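Local coordinates for bacteriohemerythrin (Methylococcus capsulatus, PDB 4XPX), which binds oxygen at a two-iron site and may store it or deliver it to oxygen-requiring enzymes, at residues R40-I51 and L90-V101. Sequence-based numbering, arbitrary orientation.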
ATOM      1  N   ARG A  40      -3.736  19.477   9.820  1.00 11.71           N
ATOM      2  CA  ARG A  40      -4.004  19.159   8.428  1.00 11.38           C
ATOM      3  C   ARG A  40      -2.754  19.163   7.586  1.00 11.29           C
ATOM      4  O   ARG A  40      -2.573  18.294   6.691  1.00 11.96           O
ATOM      5  CB  ARG A  40      -5.099  20.034   7.841  1.00 13.89           C
ATOM      6  CG  ARG A  40      -5.769  19.398   6.644  1.00 13.60           C
ATOM      7  CD  ARG A  40      -6.863  20.298   6.049  1.00 16.07           C
ATOM      8  NE  ARG A  40      -7.698  19.655   5.094  1.00 14.03           N
ATOM      9  CZ  ARG A  40      -7.458  19.618   3.811  1.00 11.99           C
ATOM     10  NH1 ARG A  40      -6.403  20.114   3.229  1.00 15.57           N
ATOM     11  NH2 ARG A  40      -8.296  18.981   3.032  1.00 13.65           N
ATOM     12  N   SER A  41      -1.846  20.065   7.823  1.00 12.44           N
ATOM     13  CA  SER A  41      -0.571  20.067   7.098  1.00 13.36           C
ATOM     14  C   SER A  41       0.234  18.801   7.380  1.00 11.25           C
ATOM     15  O   SER A  41       0.826  18.196   6.403  1.00 12.07           O
ATOM     16  CB  SER A  41       0.313  21.270   7.481  1.00 15.94           C
ATOM     17  OG  SER A  41       1.584  21.320   6.866  1.00 25.76           O
ATOM     18  N   GLU A  42       0.265  18.351   8.593  1.00 12.12           N
ATOM     19  CA  GLU A  42       0.961  17.090   8.905  1.00 11.82           C
ATOM     20  C   GLU A  42       0.258  15.899   8.305  1.00  9.84           C
ATOM     21  O   GLU A  42       0.960  14.959   7.796  1.00 10.43           O
ATOM     22  CB  GLU A  42       1.045  16.891  10.437  1.00 13.29           C
ATOM     23  CG  GLU A  42       1.860  18.044  11.151  1.00 19.16           C
ATOM     24  CD  GLU A  42       1.723  18.004  12.676  1.00 38.91           C
ATOM     25  OE1 GLU A  42       1.782  16.842  13.237  1.00 45.22           O
ATOM     26  OE2 GLU A  42       1.563  19.140  13.281  1.00 44.72           O
ATOM     27  N   ILE A  43      -1.065  15.885   8.312  1.00  8.88           N
ATOM     28  CA  ILE A  43      -1.781  14.841   7.624  1.00  9.07           C
ATOM     29  C   ILE A  43      -1.388  14.806   6.172  1.00  8.75           C
ATOM     30  O   ILE A  43      -1.097  13.700   5.595  1.00  9.42           O
ATOM     31  CB  ILE A  43      -3.308  15.024   7.784  1.00  9.26           C
ATOM     32  CG1 ILE A  43      -3.719  14.802   9.260  1.00 10.21           C
ATOM     33  CG2 ILE A  43      -4.085  14.111   6.845  1.00 11.17           C
ATOM     34  CD1 ILE A  43      -5.138  15.234   9.607  1.00 12.27           C
ATOM     35  N   GLY A  44      -1.384  15.946   5.501  1.00  9.62           N
ATOM     36  CA  GLY A  44      -1.051  15.973   4.101  1.00  9.73           C
ATOM     37  C   GLY A  44       0.336  15.510   3.765  1.00  8.78           C
ATOM     38  O   GLY A  44       0.533  14.788   2.747  1.00 10.04           O
ATOM     39  N   LYS A  45       1.289  15.884   4.550  1.00  9.27           N
ATOM     40  CA  LYS A  45       2.679  15.478   4.308  1.00  9.50           C
ATOM     41  C   LYS A  45       2.776  13.980   4.428  1.00  8.56           C
ATOM     42  O   LYS A  45       3.484  13.305   3.591  1.00  8.99           O
ATOM     43  CB  LYS A  45       3.652  16.126   5.287  1.00 10.79           C
ATOM     44  CG  LYS A  45       3.858  17.604   5.103  1.00 14.76           C
ATOM     45  CD  LYS A  45       4.945  18.130   6.043  1.00 19.60           C
ATOM     46  CE  LYS A  45       4.918  19.665   6.046  1.00 26.21           C
ATOM     47  NZ  LYS A  45       5.267  20.319   4.751  1.00 36.81           N
ATOM     48  N   GLN A  46       2.171  13.362   5.425  1.00  8.34           N
ATOM     49  CA  GLN A  46       2.275  11.945   5.647  1.00  8.65           C
ATOM     50  C   GLN A  46       1.460  11.187   4.583  1.00  8.20           C
ATOM     51  O   GLN A  46       1.925  10.112   4.087  1.00  8.77           O
ATOM     52  CB  GLN A  46       1.854  11.566   7.054  1.00  8.53           C
ATOM     53  CG  GLN A  46       2.125  10.089   7.383  1.00  9.97           C
ATOM     54  CD  GLN A  46       3.589   9.748   7.372  1.00  9.58           C
ATOM     55  OE1 GLN A  46       4.447  10.626   7.666  1.00 13.97           O
ATOM     56  NE2 GLN A  46       3.930   8.490   7.115  1.00 10.79           N
ATOM     57  N   LEU A  47       0.297  11.726   4.188  1.00  7.97           N
ATOM     58  CA  LEU A  47      -0.484  11.127   3.134  1.00  8.32           C
ATOM     59  C   LEU A  47       0.354  11.046   1.839  1.00  7.92           C
ATOM     60  O   LEU A  47       0.409   9.995   1.155  1.00  8.18           O
ATOM     61  CB  LEU A  47      -1.724  12.000   2.874  1.00  8.81           C
ATOM     62  CG  LEU A  47      -2.610  11.583   1.712  1.00  9.98           C
ATOM     63  CD1 LEU A  47      -3.305  10.294   1.994  1.00 13.15           C
ATOM     64  CD2 LEU A  47      -3.572  12.726   1.326  1.00 11.85           C
ATOM     65  N   ASP A  48       0.940  12.171   1.488  1.00  8.27           N
ATOM     66  CA  ASP A  48       1.705  12.203   0.231  1.00  8.74           C
ATOM     67  C   ASP A  48       2.907  11.259   0.287  1.00  7.61           C
ATOM     68  O   ASP A  48       3.193  10.575  -0.691  1.00  8.12           O
ATOM     69  CB  ASP A  48       2.137  13.604  -0.088  1.00  9.23           C
ATOM     70  CG  ASP A  48       0.994  14.542  -0.483  1.00 10.73           C
ATOM     71  OD1 ASP A  48      -0.112  14.120  -0.769  1.00 12.31           O
ATOM     72  OD2 ASP A  48       1.258  15.815  -0.482  1.00 13.81           O
ATOM     73  N   ALA A  49       3.597  11.214   1.394  1.00  8.25           N
ATOM     74  CA  ALA A  49       4.747  10.308   1.538  1.00  8.21           C
ATOM     75  C   ALA A  49       4.324   8.859   1.390  1.00  7.30           C
ATOM     76  O   ALA A  49       4.987   8.057   0.731  1.00  7.84           O
ATOM     77  CB  ALA A  49       5.458  10.556   2.881  1.00  9.37           C
ATOM     78  N   LEU A  50       3.230   8.493   2.057  1.00  7.79           N
ATOM     79  CA  LEU A  50       2.715   7.124   1.997  1.00  7.64           C
ATOM     80  C   LEU A  50       2.360   6.762   0.550  1.00  7.23           C
ATOM     81  O   LEU A  50       2.741   5.674   0.058  1.00  7.65           O
ATOM     82  CB  LEU A  50       1.471   7.004   2.868  1.00  7.77           C
ATOM     83  CG  LEU A  50       0.694   5.681   2.681  1.00  7.58           C
ATOM     84  CD1 LEU A  50       1.462   4.480   3.108  1.00  8.34           C
ATOM     85  CD2 LEU A  50      -0.634   5.799   3.477  1.00  9.71           C
ATOM     86  N   ILE A  51       1.600   7.609  -0.126  1.00  7.60           N
ATOM     87  CA  ILE A  51       1.136   7.255  -1.463  1.00  7.68           C
ATOM     88  C   ILE A  51       2.316   7.152  -2.397  1.00  8.00           C
ATOM     89  O   ILE A  51       2.384   6.249  -3.255  1.00  7.95           O
ATOM     90  CB  ILE A  51       0.084   8.266  -1.939  1.00  7.95           C
ATOM     91  CG1 ILE A  51      -1.220   8.048  -1.148  1.00  9.16           C
ATOM     92  CG2 ILE A  51      -0.156   8.122  -3.431  1.00  9.92           C
ATOM     93  CD1 ILE A  51      -2.252   9.069  -1.297  1.00 10.45           C
ATOM     94  N   LEU A  90      -8.182  10.758  -3.975  1.00 10.26           N
ATOM     95  CA  LEU A  90      -8.178  11.255  -2.620  1.00 11.10           C
ATOM     96  C   LEU A  90      -7.188  12.404  -2.517  1.00  9.59           C
ATOM     97  O   LEU A  90      -7.559  13.438  -1.865  1.00 10.72           O
ATOM     98  CB  LEU A  90      -7.753  10.126  -1.670  1.00 12.31           C
ATOM     99  CG  LEU A  90      -7.443  10.572  -0.293  1.00 14.77           C
ATOM    100  CD1 LEU A  90      -8.703  11.084   0.340  1.00 19.09           C
ATOM    101  CD2 LEU A  90      -6.955   9.350   0.494  1.00 16.60           C
ATOM    102  N   GLN A  91      -6.004  12.292  -3.050  1.00  9.91           N
ATOM    103  CA  GLN A  91      -5.070  13.401  -2.991  1.00  9.29           C
ATOM    104  C   GLN A  91      -5.648  14.616  -3.671  1.00  9.25           C
ATOM    105  O   GLN A  91      -5.482  15.778  -3.141  1.00 10.29           O
ATOM    106  CB  GLN A  91      -3.737  13.042  -3.646  1.00 10.66           C
ATOM    107  CG  GLN A  91      -2.880  12.109  -2.775  1.00 10.75           C
ATOM    108  CD  GLN A  91      -1.608  11.791  -3.476  1.00 11.54           C
ATOM    109  OE1 GLN A  91      -1.677  11.194  -4.594  1.00 17.87           O
ATOM    110  NE2 GLN A  91      -0.506  12.024  -2.875  1.00 12.42           N
ATOM    111  N   LYS A  92      -6.254  14.477  -4.819  1.00  9.75           N
ATOM    112  CA  LYS A  92      -6.800  15.637  -5.523  1.00 10.41           C
ATOM    113  C   LYS A  92      -7.820  16.294  -4.606  1.00  9.76           C
ATOM    114  O   LYS A  92      -7.804  17.555  -4.447  1.00 11.60           O
ATOM    115  CB  LYS A  92      -7.408  15.204  -6.835  1.00 13.26           C
ATOM    116  CG  LYS A  92      -6.243  14.873  -7.909  1.00 17.56           C
ATOM    117  CD  LYS A  92      -6.831  14.103  -9.108  1.00 23.12           C
ATOM    118  CE  LYS A  92      -5.713  13.449  -9.811  1.00 16.41           C
ATOM    119  NZ  LYS A  92      -6.423  12.561 -10.901  1.00 22.33           N
ATOM    120  N   LYS A  93      -8.730  15.575  -4.069  1.00 10.56           N
ATOM    121  CA  LYS A  93      -9.786  16.164  -3.234  1.00 10.76           C
ATOM    122  C   LYS A  93      -9.220  16.709  -1.942  1.00  9.66           C
ATOM    123  O   LYS A  93      -9.620  17.863  -1.533  1.00 10.87           O
ATOM    124  CB  LYS A  93     -10.926  15.184  -2.964  1.00 12.42           C
ATOM    125  CG  LYS A  93     -11.689  14.855  -4.185  1.00 16.17           C
ATOM    126  CD  LYS A  93     -12.513  13.625  -3.928  1.00 23.78           C
ATOM    127  CE  LYS A  93     -13.678  13.360  -4.877  1.00 29.89           C
ATOM    128  NZ  LYS A  93     -13.296  13.444  -6.317  1.00 32.24           N
ATOM    129  N   PHE A  94      -8.280  16.034  -1.294  1.00  9.04           N
ATOM    130  CA  PHE A  94      -7.715  16.514  -0.057  1.00  9.06           C
ATOM    131  C   PHE A  94      -6.957  17.848  -0.311  1.00  8.57           C
ATOM    132  O   PHE A  94      -7.132  18.823   0.436  1.00  9.33           O
ATOM    133  CB  PHE A  94      -6.770  15.460   0.525  1.00  9.56           C
ATOM    134  CG  PHE A  94      -6.042  15.971   1.730  1.00  9.76           C
ATOM    135  CD1 PHE A  94      -6.615  15.968   2.985  1.00 11.12           C
ATOM    136  CD2 PHE A  94      -4.778  16.513   1.609  1.00 11.40           C
ATOM    137  CE1 PHE A  94      -5.928  16.439   4.051  1.00 11.70           C
ATOM    138  CE2 PHE A  94      -4.082  17.041   2.678  1.00 11.90           C
ATOM    139  CZ  PHE A  94      -4.706  16.968   3.935  1.00 11.36           C
ATOM    140  N   HIS A  95      -6.126  17.860  -1.350  1.00  8.85           N
ATOM    141  CA  HIS A  95      -5.346  19.028  -1.631  1.00  9.19           C
ATOM    142  C   HIS A  95      -6.163  20.143  -2.205  1.00 10.38           C
ATOM    143  O   HIS A  95      -5.684  21.344  -2.135  1.00 14.87           O
ATOM    144  CB  HIS A  95      -4.117  18.728  -2.463  1.00 10.01           C
ATOM    145  CG  HIS A  95      -3.103  17.890  -1.742  1.00 10.58           C
ATOM    146  ND1 HIS A  95      -2.472  18.323  -0.594  1.00 12.75           N
ATOM    147  CD2 HIS A  95      -2.580  16.652  -2.038  1.00 12.32           C
ATOM    148  CE1 HIS A  95      -1.598  17.352  -0.217  1.00 12.85           C
ATOM    149  NE2 HIS A  95      -1.651  16.341  -1.071  1.00 13.06           N
ATOM    150  N   ALA A  96      -7.365  19.937  -2.589  1.00  9.28           N
ATOM    151  CA  ALA A  96      -8.333  20.997  -2.982  1.00  9.80           C
ATOM    152  C   ALA A  96      -9.129  21.454  -1.813  1.00 10.11           C
ATOM    153  O   ALA A  96      -9.931  22.401  -1.943  1.00 11.22           O
ATOM    154  CB  ALA A  96      -9.223  20.520  -4.079  1.00 10.61           C
ATOM    155  N   GLY A  97      -8.993  20.844  -0.628  1.00 10.48           N
ATOM    156  CA  GLY A  97      -9.829  21.193   0.507  1.00 11.86           C
ATOM    157  C   GLY A  97     -11.201  20.636   0.423  1.00 11.33           C
ATOM    158  O   GLY A  97     -12.078  21.063   1.261  1.00 14.61           O
ATOM    159  N   GLU A  98     -11.484  19.691  -0.478  1.00 11.61           N
ATOM    160  CA  GLU A  98     -12.801  19.169  -0.712  1.00 13.39           C
ATOM    161  C   GLU A  98     -13.124  17.884   0.049  1.00 14.67           C
ATOM    162  O   GLU A  98     -14.330  17.527   0.193  1.00 17.42           O
ATOM    163  CB  GLU A  98     -13.008  18.862  -2.192  1.00 14.25           C
ATOM    164  CG  GLU A  98     -12.911  20.083  -3.082  1.00 15.59           C
ATOM    165  CD  GLU A  98     -12.747  19.694  -4.559  1.00 23.72           C
ATOM    166  OE1 GLU A  98     -12.586  18.490  -4.965  1.00 24.82           O
ATOM    167  OE2 GLU A  98     -12.661  20.618  -5.407  1.00 21.04           O
ATOM    168  N   ALA A  99     -12.090  17.264   0.626  1.00 13.34           N
ATOM    169  CA  ALA A  99     -12.261  16.042   1.451  1.00 15.00           C
ATOM    170  C   ALA A  99     -11.243  16.081   2.523  1.00 12.27           C
ATOM    171  O   ALA A  99     -10.209  16.642   2.391  1.00 13.96           O
ATOM    172  CB  ALA A  99     -12.054  14.829   0.564  1.00 20.04           C
ATOM    173  N   GLU A 100     -11.561  15.389   3.629  1.00 14.09           N
ATOM    174  CA  GLU A 100     -10.665  15.264   4.750  1.00 14.19           C
ATOM    175  C   GLU A 100     -10.090  13.864   4.773  1.00 13.25           C
ATOM    176  O   GLU A 100     -10.693  12.938   4.191  1.00 15.69           O
ATOM    177  CB  GLU A 100     -11.357  15.511   6.072  1.00 15.66           C
ATOM    178  CG  GLU A 100     -11.940  16.932   6.217  1.00 19.62           C
ATOM    179  CD  GLU A 100     -10.926  18.032   5.930  1.00 19.68           C
ATOM    180  OE1 GLU A 100      -9.670  17.932   6.008  1.00 20.84           O
ATOM    181  OE2 GLU A 100     -11.365  19.113   5.463  1.00 26.36           O
ATOM    182  N   VAL A 101      -8.941  13.722   5.367  1.00 11.46           N
ATOM    183  CA  VAL A 101      -8.369  12.427   5.664  1.00 10.11           C
ATOM    184  C   VAL A 101      -8.600  12.171   7.142  1.00  9.60           C
ATOM    185  O   VAL A 101      -8.282  13.033   7.976  1.00 13.02           O
ATOM    186  CB  VAL A 101      -6.904  12.427   5.249  1.00 13.09           C
ATOM    187  CG1 VAL A 101      -6.180  11.274   5.862  1.00 13.80           C
ATOM    188  CG2 VAL A 101      -6.883  12.406   3.664  1.00 15.68           C
TER
HETATM  189  O   HOH W   1       2.438  11.544  -3.150  1.00 11.88           O
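The guanidinium of R40 lies flat over one face of the F94 ring, the two planes only 6° apart and CZ 3.9 Å from the ring centroid, a cation-pi stack. An extended chain with CG anti to the backbone N (chi1 -157°) carries it there from the first turn of its helix. The edge of the guanidinium is used as well: NH1 and NH2 both grip F94 O, the NH2 bond being the shorter at 2.8 Å, and NE forms a salt bridge with E100 OE1 (2.8 Å) on that oxygen's syn lone pair. F94 O also accepts G97 N in the Schellman motif that follows the last turn of helix 73-95, where glycine suits the positive phi. A leucine in place of R40 would probably leave the E100 carboxylate without its positive mate and F94 O without the two-nitrogen grip.

Helices 40-67 and 73-95, neighbours in the hemerythrin four-helix bundle, run antiparallel here at 163°, toward the end of the bundle away from the iron pair. F94 is a knob among R40, I43, G44 and L47; G44, with no side chain, lets the ring come close, F94 CE2 lying 3.5 Å from G44 CA, where a CB would clash. I43 CG2 packs on V101 CB (3.7 Å), the two side chains sliding past each other, while L47 CD2 reaches both F94 and V101 CG2. Farther along, D48 OD1 takes a nearly straight bond from H95 NE2 (2.7 Å) and, from above the carboxylate plane, another from Q91 NE2 (3.0 Å). A water links that amide nitrogen to D48 O, while I51 CD1 packs against Q91 CG at 3.4 Å.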